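Local coordinates for protein 2-oxoglutarate dehydrogenase E3 component (Thermus thermophilus, PDB 2YQU) that probably catalyses the NAD(+)-dependent reoxidation of dihydrolipoyl groups in the 2-oxoglutarate dehydrogenase complex, using one bound FAD per subunit, at residues Leu51-Thr54 and Thr55-Tyr59; Ala213-Arg216 and Val217-Gln221; Ser277-Glu280 and Arg281-Pro285; Val154-Ser157 and Thr158-Leu161. All blocks are in the same frame, centred on the assembly; numbering follows the deposited sequence.

In the fold
Along the chain the order is contact 1, contact 4, contact 2, contact 3, all within the nucleotide-binding part of this pyridine nucleotide-disulphide oxidoreductase. Contact 1 lies on helix 45-63, which begins at C45, the partner of C40 in the redox-active disulfide. It touches two others: L51 packs on L161 of contact 4, and Y59 reaches Q221 of contact 2, their centres about 19 Å and about 18 Å away. Contacts 2 and 4 belong to one parallel sheet, as the helix before its outermost strand 224-226 and as strand 154-155 at its other margin. Contact 1 thus joins the disulfide helix to the NAD(+)-binding sheet. Contact 3, a surface turn, stands apart, its centre about 38 Å from that of contact 1.

Contact 1: Leu51-Thr54 and Thr55-Tyr59; sequences LLET and TERIY
E53 and R57, one helical turn apart, lie side by side and point the same way, with carboxylate and guanidinium planes 25° from each other. OE2 of E53 meets NH2 of R57 at 2.7 Å, at the edge of the guanidinium and near its plane. The same NH2 bends back to the carbonyl O of E53 (3.3 Å), so one nitrogen grips both the side chain and the backbone of this glutamate; the arginine chain bends at chi2 (73°) and again at chi3 to bring it there. E56 completes a salt-bridge network differently: its OE2 is 3.0 Å from R57 NH1 but well out of the guanidinium plane, held by charge alone, with CD above the rim of one face. Were R57 an alanine, E53 OE2 and the E56 carboxylate would probably lose the positive charge they share, and E53 O its side-chain donor. This is i to i+4 pairing on helix 45-63 at the dimer interface, where E53 OE1 also bridges R375 of the second subunit. On another side of the helix, T55 OG1 donates to L51 O at 2.6 Å, while T55 N reaches that oxygen from the opposite face of the carbonyl plane (3.0 Å). T55 OG1 also bonds R188. T54 turns its OG1 back to A50 O, and I58 CG1 lies 3.4 Å from T54 O.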
ATOM      1  N   LEU A  51       4.015  18.239   2.163  1.00 14.32           N
ATOM      2  CA  LEU A  51       5.233  18.507   2.911  1.00 13.83           C
ATOM      3  C   LEU A  51       5.838  17.221   3.452  1.00 13.29           C
ATOM      4  O   LEU A  51       7.041  17.058   3.432  1.00 13.68           O
ATOM      5  CB  LEU A  51       4.978  19.473   4.071  1.00 13.67           C
ATOM      6  CG  LEU A  51       4.683  20.928   3.680  1.00 13.71           C
ATOM      7  CD1 LEU A  51       4.443  21.729   4.940  1.00 13.88           C
ATOM      8  CD2 LEU A  51       5.797  21.565   2.866  1.00 14.66           C
ATOM      9  N   LEU A  52       5.000  16.309   3.929  1.00 13.57           N
ATOM     10  CA  LEU A  52       5.493  15.059   4.496  1.00 13.51           C
ATOM     11  C   LEU A  52       6.143  14.151   3.446  1.00 14.10           C
ATOM     12  O   LEU A  52       7.205  13.573   3.693  1.00 13.44           O
ATOM     13  CB  LEU A  52       4.366  14.302   5.203  1.00 14.04           C
ATOM     14  CG  LEU A  52       4.008  14.865   6.583  1.00 13.95           C
ATOM     15  CD1 LEU A  52       2.595  14.468   6.966  1.00 14.24           C
ATOM     16  CD2 LEU A  52       5.013  14.400   7.644  1.00 14.60           C
ATOM     17  N   GLU A  53       5.503  14.005   2.291  1.00 14.65           N
ATOM     18  CA  GLU A  53       6.024  13.117   1.251  1.00 15.54           C
ATOM     19  C   GLU A  53       7.362  13.630   0.732  1.00 15.55           C
ATOM     20  O   GLU A  53       8.297  12.854   0.561  1.00 15.90           O
ATOM     21  CB  GLU A  53       5.033  12.982   0.095  1.00 16.01           C
ATOM     22  CG  GLU A  53       3.792  12.173   0.443  1.00 17.70           C
ATOM     23  CD  GLU A  53       4.044  10.678   0.465  1.00 19.47           C
ATOM     24  OE1 GLU A  53       3.072   9.913   0.569  1.00 19.17           O
ATOM     25  OE2 GLU A  53       5.209  10.252   0.361  1.00 22.30           O
ATOM     26  N   THR A  54       7.443  14.934   0.488  1.00 15.46           N
ATOM     27  CA  THR A  54       8.641  15.545  -0.082  1.00 15.55           C
ATOM     28  C   THR A  54       9.785  15.607   0.915  1.00 15.63           C
ATOM     29  O   THR A  54      10.919  15.320   0.555  1.00 15.28           O
ATOM     30  CB  THR A  54       8.353  16.960  -0.647  1.00 15.75           C
ATOM     31  OG1 THR A  54       7.614  17.745   0.300  1.00 15.87           O
ATOM     32  CG2 THR A  54       7.462  16.880  -1.877  1.00 15.51           C
ATOM     33  N   THR A  55       9.500  15.977   2.163  1.00 15.84           N
ATOM     34  CA  THR A  55      10.563  16.048   3.169  1.00 15.65           C
ATOM     35  C   THR A  55      11.070  14.662   3.490  1.00 15.99           C
ATOM     36  O   THR A  55      12.234  14.498   3.817  1.00 15.58           O
ATOM     37  CB  THR A  55      10.128  16.753   4.471  1.00 15.79           C
ATOM     38  OG1 THR A  55       8.921  16.172   4.982  1.00 15.08           O
ATOM     39  CG2 THR A  55       9.812  18.220   4.216  1.00 15.29           C
ATOM     40  N   GLU A  56      10.202  13.660   3.394  1.00 16.42           N
ATOM     41  CA  GLU A  56      10.625  12.295   3.670  1.00 17.46           C
ATOM     42  C   GLU A  56      11.730  11.871   2.698  1.00 17.23           C
ATOM     43  O   GLU A  56      12.717  11.277   3.115  1.00 17.20           O
ATOM     44  CB  GLU A  56       9.452  11.318   3.585  1.00 18.37           C
ATOM     45  CG  GLU A  56       9.750   9.964   4.208  1.00 20.88           C
ATOM     46  CD  GLU A  56       9.824   8.849   3.193  1.00 25.96           C
ATOM     47  OE1 GLU A  56       9.084   7.849   3.351  1.00 29.11           O
ATOM     48  OE2 GLU A  56      10.622   8.965   2.237  1.00 28.90           O
ATOM     49  N   ARG A  57      11.552  12.179   1.415  1.00 17.45           N
ATOM     50  CA  ARG A  57      12.555  11.855   0.388  1.00 17.64           C
ATOM     51  C   ARG A  57      13.854  12.602   0.659  1.00 17.15           C
ATOM     52  O   ARG A  57      14.942  12.037   0.566  1.00 16.80           O
ATOM     53  CB  ARG A  57      12.045  12.226  -1.010  1.00 18.22           C
ATOM     54  CG  ARG A  57      11.389  11.097  -1.759  1.00 21.59           C
ATOM     55  CD  ARG A  57      10.035  10.734  -1.244  1.00 24.99           C
ATOM     56  NE  ARG A  57       9.931   9.333  -0.820  1.00 28.31           N
ATOM     57  CZ  ARG A  57       8.889   8.832  -0.152  1.00 29.57           C
ATOM     58  NH1 ARG A  57       8.882   7.548   0.191  1.00 29.31           N
ATOM     59  NH2 ARG A  57       7.857   9.610   0.199  1.00 29.50           N
ATOM     60  N   ILE A  58      13.723  13.881   0.981  1.00 16.94           N
ATOM     61  CA  ILE A  58      14.870  14.727   1.306  1.00 17.11           C
ATOM     62  C   ILE A  58      15.633  14.153   2.500  1.00 17.63           C
ATOM     63  O   ILE A  58      16.859  14.015   2.450  1.00 17.61           O
ATOM     64  CB  ILE A  58      14.396  16.176   1.572  1.00 17.03           C
ATOM     65  CG1 ILE A  58      14.001  16.833   0.257  1.00 16.84           C
ATOM     66  CG2 ILE A  58      15.478  17.016   2.272  1.00 16.92           C
ATOM     67  CD1 ILE A  58      13.123  18.042   0.412  1.00 16.80           C
ATOM     68  N   TYR A  59      14.902  13.788   3.548  1.00 18.12           N
ATOM     69  CA  TYR A  59      15.496  13.309   4.786  1.00 19.21           C
ATOM     70  C   TYR A  59      16.274  12.023   4.541  1.00 19.63           C
ATOM     71  O   TYR A  59      17.393  11.884   5.028  1.00 19.78           O
ATOM     72  CB  TYR A  59      14.417  13.071   5.844  1.00 19.53           C
ATOM     73  CG  TYR A  59      14.935  12.838   7.253  1.00 21.54           C
ATOM     74  CD1 TYR A  59      15.788  13.752   7.869  1.00 23.85           C
ATOM     75  CD2 TYR A  59      14.554  11.709   7.974  1.00 24.68           C
ATOM     76  CE1 TYR A  59      16.262  13.543   9.168  1.00 25.45           C
ATOM     77  CE2 TYR A  59      15.013  11.493   9.274  1.00 26.33           C
ATOM     78  CZ  TYR A  59      15.866  12.414   9.864  1.00 27.15           C
ATOM     79  OH  TYR A  59      16.328  12.208  11.149  1.00 30.81           O
TER
HETATM   80  O   HOH W   1       6.192   9.442   3.559  1.00 24.50           O

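Contact 2: Ala213-Arg216 and Val217-Gln221; sequences AAER and VFKKQ
E215 and K219 form a salt bridge across one turn of helix 208-221, with K219 NZ donating to E215 OE1 at 3.1 Å. The ammonium comes from above the carboxylate plane, 38° out of it. Both side chains are extended beyond CG and run alongside each other in the same direction, so their methylenes also touch: E215 CG is 3.7 Å from K219 CE. Having CG opposite the backbone nitrogen (chi1 -180°) carries the glutamate along the helix flank, where the lysine runs beside it, and both side chains also touch I225 of strand 224-226. The usual i to i+4 backbone bonds, such as F218 N to A214 O, make the helical frame. On the buried side, the ring of F218 lies back over the preceding turn, its CE1 4.0 Å from A214 CB and its CD1 3.0 Å from A214 O. L180 and V184 of helix 177-188, together with I346 and T342, pack on this ring, while V217 sets its CG2 3.3 Å from A213 O and leans on P344. Charged flank outside and aromatic flank inside fit an amphipathic helix of a Rossmann-type beta-alpha-beta unit, joining strand 192-196 to strand 224-226 in the NAD(+)-binding domain.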
ATOM      1  N   ALA A 213       5.326   2.632  20.742  1.00 17.97           N
ATOM      2  CA  ALA A 213       6.297   2.380  19.684  1.00 17.91           C
ATOM      3  C   ALA A 213       6.611   3.653  18.917  1.00 18.13           C
ATOM      4  O   ALA A 213       7.764   3.905  18.570  1.00 17.79           O
ATOM      5  CB  ALA A 213       5.790   1.315  18.749  1.00 18.13           C
ATOM      6  N   ALA A 214       5.591   4.466  18.677  1.00 17.77           N
ATOM      7  CA  ALA A 214       5.759   5.710  17.939  1.00 17.89           C
ATOM      8  C   ALA A 214       6.707   6.635  18.698  1.00 18.17           C
ATOM      9  O   ALA A 214       7.620   7.197  18.112  1.00 17.94           O
ATOM     10  CB  ALA A 214       4.418   6.385  17.719  1.00 17.82           C
ATOM     11  N   GLU A 215       6.493   6.771  20.004  1.00 18.62           N
ATOM     12  CA  GLU A 215       7.356   7.604  20.840  1.00 19.21           C
ATOM     13  C   GLU A 215       8.824   7.169  20.761  1.00 19.28           C
ATOM     14  O   GLU A 215       9.711   8.011  20.643  1.00 18.52           O
ATOM     15  CB  GLU A 215       6.869   7.615  22.297  1.00 19.59           C
ATOM     16  CG  GLU A 215       7.736   8.477  23.207  1.00 21.31           C
ATOM     17  CD  GLU A 215       7.082   8.842  24.534  1.00 22.98           C
ATOM     18  OE1 GLU A 215       7.724   9.582  25.310  1.00 25.21           O
ATOM     19  OE2 GLU A 215       5.950   8.391  24.814  1.00 23.77           O
ATOM     20  N   ARG A 216       9.070   5.862  20.822  1.00 19.70           N
ATOM     21  CA  ARG A 216      10.430   5.322  20.702  1.00 20.58           C
ATOM     22  C   ARG A 216      11.078   5.689  19.364  1.00 20.09           C
ATOM     23  O   ARG A 216      12.242   6.081  19.311  1.00 19.85           O
ATOM     24  CB  ARG A 216      10.427   3.793  20.838  1.00 21.03           C
ATOM     25  CG  ARG A 216      10.527   3.274  22.252  1.00 24.17           C
ATOM     26  CD  ARG A 216      10.743   1.760  22.331  1.00 27.54           C
ATOM     27  NE  ARG A 216       9.962   1.157  23.416  1.00 30.95           N
ATOM     28  CZ  ARG A 216       8.762   0.570  23.287  1.00 31.48           C
ATOM     29  NH1 ARG A 216       8.148   0.471  22.109  1.00 31.79           N
ATOM     30  NH2 ARG A 216       8.168   0.071  24.362  1.00 31.41           N
ATOM     31  N   VAL A 217      10.319   5.555  18.284  1.00 19.98           N
ATOM     32  CA  VAL A 217      10.826   5.806  16.940  1.00 19.80           C
ATOM     33  C   VAL A 217      11.170   7.283  16.759  1.00 19.45           C
ATOM     34  O   VAL A 217      12.230   7.620  16.223  1.00 19.31           O
ATOM     35  CB  VAL A 217       9.803   5.347  15.870  1.00 19.93           C
ATOM     36  CG1 VAL A 217      10.203   5.819  14.472  1.00 20.59           C
ATOM     37  CG2 VAL A 217       9.658   3.840  15.895  1.00 20.69           C
ATOM     38  N   PHE A 218      10.291   8.171  17.217  1.00 19.07           N
ATOM     39  CA  PHE A 218      10.511   9.597  17.022  1.00 19.13           C
ATOM     40  C   PHE A 218      11.659  10.113  17.869  1.00 18.99           C
ATOM     41  O   PHE A 218      12.371  11.014  17.441  1.00 18.25           O
ATOM     42  CB  PHE A 218       9.228  10.387  17.279  1.00 19.15           C
ATOM     43  CG  PHE A 218       8.145  10.106  16.276  1.00 20.21           C
ATOM     44  CD1 PHE A 218       6.860   9.767  16.695  1.00 22.60           C
ATOM     45  CD2 PHE A 218       8.406  10.181  14.909  1.00 21.91           C
ATOM     46  CE1 PHE A 218       5.849   9.513  15.763  1.00 23.12           C
ATOM     47  CE2 PHE A 218       7.403   9.923  13.977  1.00 22.54           C
ATOM     48  CZ  PHE A 218       6.124   9.591  14.410  1.00 23.36           C
ATOM     49  N   LYS A 219      11.854   9.517  19.046  1.00 19.56           N
ATOM     50  CA  LYS A 219      13.022   9.820  19.886  1.00 20.29           C
ATOM     51  C   LYS A 219      14.305   9.379  19.191  1.00 20.49           C
ATOM     52  O   LYS A 219      15.296  10.115  19.180  1.00 20.47           O
ATOM     53  CB  LYS A 219      12.911   9.149  21.255  1.00 20.19           C
ATOM     54  CG  LYS A 219      12.046   9.917  22.240  1.00 21.94           C
ATOM     55  CD  LYS A 219      11.925   9.167  23.549  1.00 23.70           C
ATOM     56  CE  LYS A 219      10.910   9.819  24.462  1.00 24.44           C
ATOM     57  NZ  LYS A 219      10.715   9.023  25.697  1.00 25.82           N
ATOM     58  N   LYS A 220      14.290   8.184  18.606  1.00 21.00           N
ATOM     59  CA  LYS A 220      15.456   7.696  17.868  1.00 21.78           C
ATOM     60  C   LYS A 220      15.787   8.607  16.691  1.00 21.31           C
ATOM     61  O   LYS A 220      16.965   8.856  16.413  1.00 21.33           O
ATOM     62  CB  LYS A 220      15.250   6.264  17.381  1.00 22.28           C
ATOM     63  CG  LYS A 220      16.546   5.584  16.969  1.00 24.32           C
ATOM     64  CD  LYS A 220      16.293   4.314  16.182  1.00 27.09           C
ATOM     65  CE  LYS A 220      17.606   3.681  15.703  1.00 28.10           C
ATOM     66  NZ  LYS A 220      18.288   2.906  16.787  1.00 30.48           N
ATOM     67  N   GLN A 221      14.756   9.124  16.026  1.00 20.72           N
ATOM     68  CA  GLN A 221      14.934  10.008  14.873  1.00 21.10           C
ATOM     69  C   GLN A 221      15.504  11.367  15.271  1.00 20.58           C
ATOM     70  O   GLN A 221      16.080  12.069  14.438  1.00 21.29           O
ATOM     71  CB  GLN A 221      13.613  10.171  14.110  1.00 20.85           C
ATOM     72  CG  GLN A 221      13.223   8.907  13.345  1.00 22.44           C
ATOM     73  CD  GLN A 221      11.894   8.983  12.606  1.00 23.54           C
ATOM     74  OE1 GLN A 221      11.428   7.966  12.079  1.00 24.97           O
ATOM     75  NE2 GLN A 221      11.292  10.166  12.551  1.00 24.09           N
TER

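Contact 3: Ser277-Glu280 and Arg281-Pro285; sequences STDE and RGRIP
D279 and R283 close a tight surface turn in the long loop between strands 262-264 and 297-299. D279 to G282 form a type I beta turn, with G282 N donating to D279 O at 3.1 Å from above the carbonyl plane. Just outside it, D279 N gives R283 O a bond nearly in line with the C=O (2.9 Å). With CG between the backbone N and the carbonyl carbon (chi1 66°), the carboxylate of D279 turns to the amides of R281 and R283. OD1 takes R283 N at 3.0 Å, coming from above the carboxylate plane, and more weakly R281 N. OD2 makes a salt bridge to R283 NE at 2.9 Å, and a weak bond from NH2 as well; both bonds are weak, and the carboxylate and guanidinium planes stand 54° apart. Replacing D279 by an alanine would probably leave the R283 amide without its acceptor and the guanidinium less restrained. CD of R281 lies above the rim of one face of that guanidinium, and a water bridges its NH2, weakly, to E280 OE2. Beyond the turn, I284 is bonded through its backbone to V303. G282 has positive phi (91°), where a side chain would be jammed against the preceding carbonyl. With this glycine at the fourth position and the aspartate at the first, the bond pattern fits a type I turn followed by a G1-type bulge.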
ATOM      1  N   SER A 277     -28.896  23.601  19.429  1.00 22.83           N
ATOM      2  CA  SER A 277     -27.831  24.028  20.330  1.00 23.33           C
ATOM      3  C   SER A 277     -26.664  23.048  20.308  1.00 22.96           C
ATOM      4  O   SER A 277     -26.782  21.921  19.824  1.00 23.26           O
ATOM      5  CB  SER A 277     -28.361  24.186  21.754  1.00 23.40           C
ATOM      6  OG  SER A 277     -28.946  22.992  22.222  1.00 25.61           O
ATOM      7  N   THR A 278     -25.531  23.505  20.828  1.00 22.51           N
ATOM      8  CA  THR A 278     -24.351  22.664  20.966  1.00 22.25           C
ATOM      9  C   THR A 278     -24.265  22.071  22.361  1.00 21.48           C
ATOM     10  O   THR A 278     -24.799  22.632  23.323  1.00 21.21           O
ATOM     11  CB  THR A 278     -23.079  23.477  20.672  1.00 22.31           C
ATOM     12  OG1 THR A 278     -23.059  24.671  21.470  1.00 22.25           O
ATOM     13  CG2 THR A 278     -23.083  23.987  19.238  1.00 23.06           C
ATOM     14  N   ASP A 279     -23.574  20.939  22.467  1.00 20.99           N
ATOM     15  CA  ASP A 279     -23.302  20.325  23.756  1.00 20.42           C
ATOM     16  C   ASP A 279     -22.061  20.960  24.395  1.00 20.20           C
ATOM     17  O   ASP A 279     -21.585  21.998  23.947  1.00 19.83           O
ATOM     18  CB  ASP A 279     -23.190  18.796  23.630  1.00 20.06           C
ATOM     19  CG  ASP A 279     -21.982  18.334  22.817  1.00 20.15           C
ATOM     20  OD1 ASP A 279     -21.037  19.120  22.571  1.00 17.66           O
ATOM     21  OD2 ASP A 279     -21.904  17.167  22.383  1.00 19.04           O
ATOM     22  N   GLU A 280     -21.532  20.315  25.425  1.00 19.73           N
ATOM     23  CA  GLU A 280     -20.518  20.920  26.280  1.00 19.97           C
ATOM     24  C   GLU A 280     -19.203  21.125  25.524  1.00 19.92           C
ATOM     25  O   GLU A 280     -18.443  22.044  25.827  1.00 20.23           O
ATOM     26  CB  GLU A 280     -20.289  20.048  27.522  1.00 20.23           C
ATOM     27  CG  GLU A 280     -21.499  19.953  28.450  1.00 21.18           C
ATOM     28  CD  GLU A 280     -22.404  18.766  28.148  1.00 23.13           C
ATOM     29  OE1 GLU A 280     -23.015  18.226  29.089  1.00 25.55           O
ATOM     30  OE2 GLU A 280     -22.520  18.370  26.970  1.00 22.43           O
ATOM     31  N   ARG A 281     -18.951  20.260  24.546  1.00 19.62           N
ATOM     32  CA  ARG A 281     -17.737  20.306  23.740  1.00 19.75           C
ATOM     33  C   ARG A 281     -17.896  21.108  22.447  1.00 18.96           C
ATOM     34  O   ARG A 281     -16.956  21.208  21.660  1.00 18.96           O
ATOM     35  CB  ARG A 281     -17.279  18.877  23.440  1.00 20.19           C
ATOM     36  CG  ARG A 281     -16.789  18.129  24.672  1.00 22.54           C
ATOM     37  CD  ARG A 281     -16.556  16.639  24.465  1.00 26.00           C
ATOM     38  NE  ARG A 281     -15.715  16.358  23.297  1.00 29.11           N
ATOM     39  CZ  ARG A 281     -15.312  15.134  22.935  1.00 31.55           C
ATOM     40  NH1 ARG A 281     -15.663  14.065  23.646  1.00 32.68           N
ATOM     41  NH2 ARG A 281     -14.558  14.979  21.849  1.00 32.33           N
ATOM     42  N   GLY A 282     -19.073  21.693  22.230  1.00 18.31           N
ATOM     43  CA  GLY A 282     -19.326  22.507  21.058  1.00 17.90           C
ATOM     44  C   GLY A 282     -19.896  21.728  19.887  1.00 17.58           C
ATOM     45  O   GLY A 282     -20.133  22.296  18.826  1.00 18.16           O
ATOM     46  N   ARG A 283     -20.132  20.436  20.075  1.00 17.52           N
ATOM     47  CA  ARG A 283     -20.673  19.594  19.008  1.00 17.69           C
ATOM     48  C   ARG A 283     -22.169  19.806  18.856  1.00 17.69           C
ATOM     49  O   ARG A 283     -22.840  20.177  19.818  1.00 17.87           O
ATOM     50  CB  ARG A 283     -20.431  18.120  19.307  1.00 17.94           C
ATOM     51  CG  ARG A 283     -18.985  17.719  19.429  1.00 19.22           C
ATOM     52  CD  ARG A 283     -18.810  16.320  20.014  1.00 21.09           C
ATOM     53  NE  ARG A 283     -19.303  16.238  21.390  1.00 22.97           N
ATOM     54  CZ  ARG A 283     -19.176  15.170  22.179  1.00 24.89           C
ATOM     55  NH1 ARG A 283     -18.569  14.076  21.744  1.00 25.70           N
ATOM     56  NH2 ARG A 283     -19.660  15.196  23.417  1.00 26.39           N
ATOM     57  N   ILE A 284     -22.680  19.575  17.648  1.00 17.27           N
ATOM     58  CA  ILE A 284     -24.120  19.509  17.405  1.00 17.46           C
ATOM     59  C   ILE A 284     -24.529  18.059  17.579  1.00 17.70           C
ATOM     60  O   ILE A 284     -24.048  17.183  16.841  1.00 16.69           O
ATOM     61  CB  ILE A 284     -24.465  19.989  15.978  1.00 17.20           C
ATOM     62  CG1 ILE A 284     -24.024  21.439  15.776  1.00 17.06           C
ATOM     63  CG2 ILE A 284     -25.972  19.830  15.709  1.00 18.40           C
ATOM     64  CD1 ILE A 284     -24.026  21.898  14.341  1.00 16.76           C
ATOM     65  N   PRO A 285     -25.379  17.772  18.566  1.00 18.31           N
ATOM     66  CA  PRO A 285     -25.858  16.403  18.760  1.00 18.91           C
ATOM     67  C   PRO A 285     -26.626  15.886  17.540  1.00 19.33           C
ATOM     68  O   PRO A 285     -27.433  16.602  16.976  1.00 18.55           O
ATOM     69  CB  PRO A 285     -26.782  16.520  19.977  1.00 19.00           C
ATOM     70  CG  PRO A 285     -26.350  17.762  20.667  1.00 18.93           C
ATOM     71  CD  PRO A 285     -25.933  18.685  19.583  1.00 18.63           C
TER
HETATM   72  O   HOH W   2     -20.720  16.683  25.839  1.00 33.75           O

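Contact 4: Val154-Ser157 and Thr158-Leu161; sequences VVTS and TEAL
E159 OE2 is gripped twice by T156: the hydroxyl OG1 donates to it at 2.7 Å and the backbone N at 3.0 Å. The hydroxyl comes in on the syn side, 20° out of the carboxylate plane, while the amide arrives nearly along the C-O axis. T156 places OG1 between its backbone N and carbonyl carbon (chi1 66°), and E159 bends at chi2 (77°) so that its carboxylate swings back across the start of the helical turn. T156 O in return accepts A160 N at 3.2 Å and, weakly, E159 N. E159 thus caps the T156 amide, half of a capping box, at the first turn of the weakly bonded helix 157-160. V155 flanks it, its CB 3.7 Å from E159 CB, and its backbone bonds to V256 and V258 hold the strand before the turn at the margin of a parallel sheet. A water lies 2.7 Å from S157 OG and also bonds T158 OG1. Y151 covers T156 and E159, and L182 packs on S157, A160 and L161. Because S157 touches the bound FAD, the capped turn probably helps to hold the chain beside the cofactor, and the N-H and O-H donors probably stabilise the negative charge of E159.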
ATOM      1  N   VAL A 154       4.061  32.467  17.853  1.00 19.43           N
ATOM      2  CA  VAL A 154       3.202  31.433  18.410  1.00 19.07           C
ATOM      3  C   VAL A 154       2.066  31.215  17.417  1.00 18.39           C
ATOM      4  O   VAL A 154       1.304  32.137  17.134  1.00 19.18           O
ATOM      5  CB  VAL A 154       2.629  31.847  19.779  1.00 18.73           C
ATOM      6  CG1 VAL A 154       1.796  30.725  20.378  1.00 19.12           C
ATOM      7  CG2 VAL A 154       3.757  32.240  20.723  1.00 19.12           C
ATOM      8  N   VAL A 155       1.948  29.992  16.903  1.00 18.03           N
ATOM      9  CA  VAL A 155       1.149  29.721  15.714  1.00 17.27           C
ATOM     10  C   VAL A 155       0.246  28.497  15.839  1.00 17.12           C
ATOM     11  O   VAL A 155       0.406  27.683  16.742  1.00 16.94           O
ATOM     12  CB  VAL A 155       2.059  29.486  14.480  1.00 17.45           C
ATOM     13  CG1 VAL A 155       3.007  30.671  14.252  1.00 17.33           C
ATOM     14  CG2 VAL A 155       2.851  28.177  14.605  1.00 16.26           C
ATOM     15  N   THR A 156      -0.690  28.391  14.898  1.00 16.91           N
ATOM     16  CA  THR A 156      -1.488  27.188  14.692  1.00 16.70           C
ATOM     17  C   THR A 156      -0.933  26.400  13.514  1.00 16.15           C
ATOM     18  O   THR A 156       0.047  26.800  12.884  1.00 16.05           O
ATOM     19  CB  THR A 156      -2.970  27.535  14.413  1.00 17.17           C
ATOM     20  OG1 THR A 156      -3.092  28.238  13.162  1.00 18.01           O
ATOM     21  CG2 THR A 156      -3.516  28.482  15.461  1.00 17.43           C
ATOM     22  N   SER A 157      -1.594  25.291  13.190  1.00 15.65           N
ATOM     23  CA  SER A 157      -1.125  24.410  12.131  1.00 15.31           C
ATOM     24  C   SER A 157      -1.021  25.137  10.795  1.00 14.79           C
ATOM     25  O   SER A 157      -0.153  24.833   9.998  1.00 14.51           O
ATOM     26  CB  SER A 157      -2.031  23.181  11.996  1.00 14.99           C
ATOM     27  OG  SER A 157      -3.393  23.543  11.949  1.00 16.16           O
ATOM     28  N   THR A 158      -1.894  26.110  10.556  1.00 15.05           N
ATOM     29  CA  THR A 158      -1.904  26.812   9.277  1.00 15.12           C
ATOM     30  C   THR A 158      -0.575  27.511   8.979  1.00 15.29           C
ATOM     31  O   THR A 158      -0.052  27.415   7.867  1.00 15.31           O
ATOM     32  CB  THR A 158      -3.052  27.833   9.251  1.00 15.37           C
ATOM     33  OG1 THR A 158      -4.307  27.137   9.289  1.00 15.65           O
ATOM     34  CG2 THR A 158      -3.082  28.577   7.940  1.00 16.82           C
ATOM     35  N   GLU A 159      -0.049  28.210   9.978  1.00 15.41           N
ATOM     36  CA  GLU A 159       1.180  28.977   9.819  1.00 15.71           C
ATOM     37  C   GLU A 159       2.383  28.046   9.823  1.00 16.07           C
ATOM     38  O   GLU A 159       3.403  28.335   9.200  1.00 15.93           O
ATOM     39  CB  GLU A 159       1.308  30.009  10.935  1.00 16.16           C
ATOM     40  CG  GLU A 159       0.272  31.113  10.872  1.00 16.25           C
ATOM     41  CD  GLU A 159      -1.115  30.713  11.365  1.00 17.28           C
ATOM     42  OE1 GLU A 159      -2.122  31.167  10.773  1.00 19.25           O
ATOM     43  OE2 GLU A 159      -1.223  29.973  12.356  1.00 19.68           O
ATOM     44  N   ALA A 160       2.245  26.915  10.505  1.00 16.25           N
ATOM     45  CA  ALA A 160       3.306  25.915  10.548  1.00 16.51           C
ATOM     46  C   ALA A 160       3.499  25.197   9.210  1.00 16.96           C
ATOM     47  O   ALA A 160       4.516  24.549   9.003  1.00 17.19           O
ATOM     48  CB  ALA A 160       3.048  24.913  11.648  1.00 16.30           C
ATOM     49  N   LEU A 161       2.530  25.303   8.311  1.00 17.40           N
ATOM     50  CA  LEU A 161       2.673  24.791   6.947  1.00 17.69           C
ATOM     51  C   LEU A 161       3.503  25.709   6.045  1.00 17.90           C
ATOM     52  O   LEU A 161       3.853  25.318   4.923  1.00 17.20           O
ATOM     53  CB  LEU A 161       1.300  24.602   6.310  1.00 17.83           C
ATOM     54  CG  LEU A 161       0.397  23.550   6.950  1.00 18.68           C
ATOM     55  CD1 LEU A 161      -1.052  23.795   6.548  1.00 20.57           C
ATOM     56  CD2 LEU A 161       0.857  22.162   6.543  1.00 18.60           C
TER
HETATM   57  O   HOH W   3      -4.483  24.354   9.603  1.00 16.65           O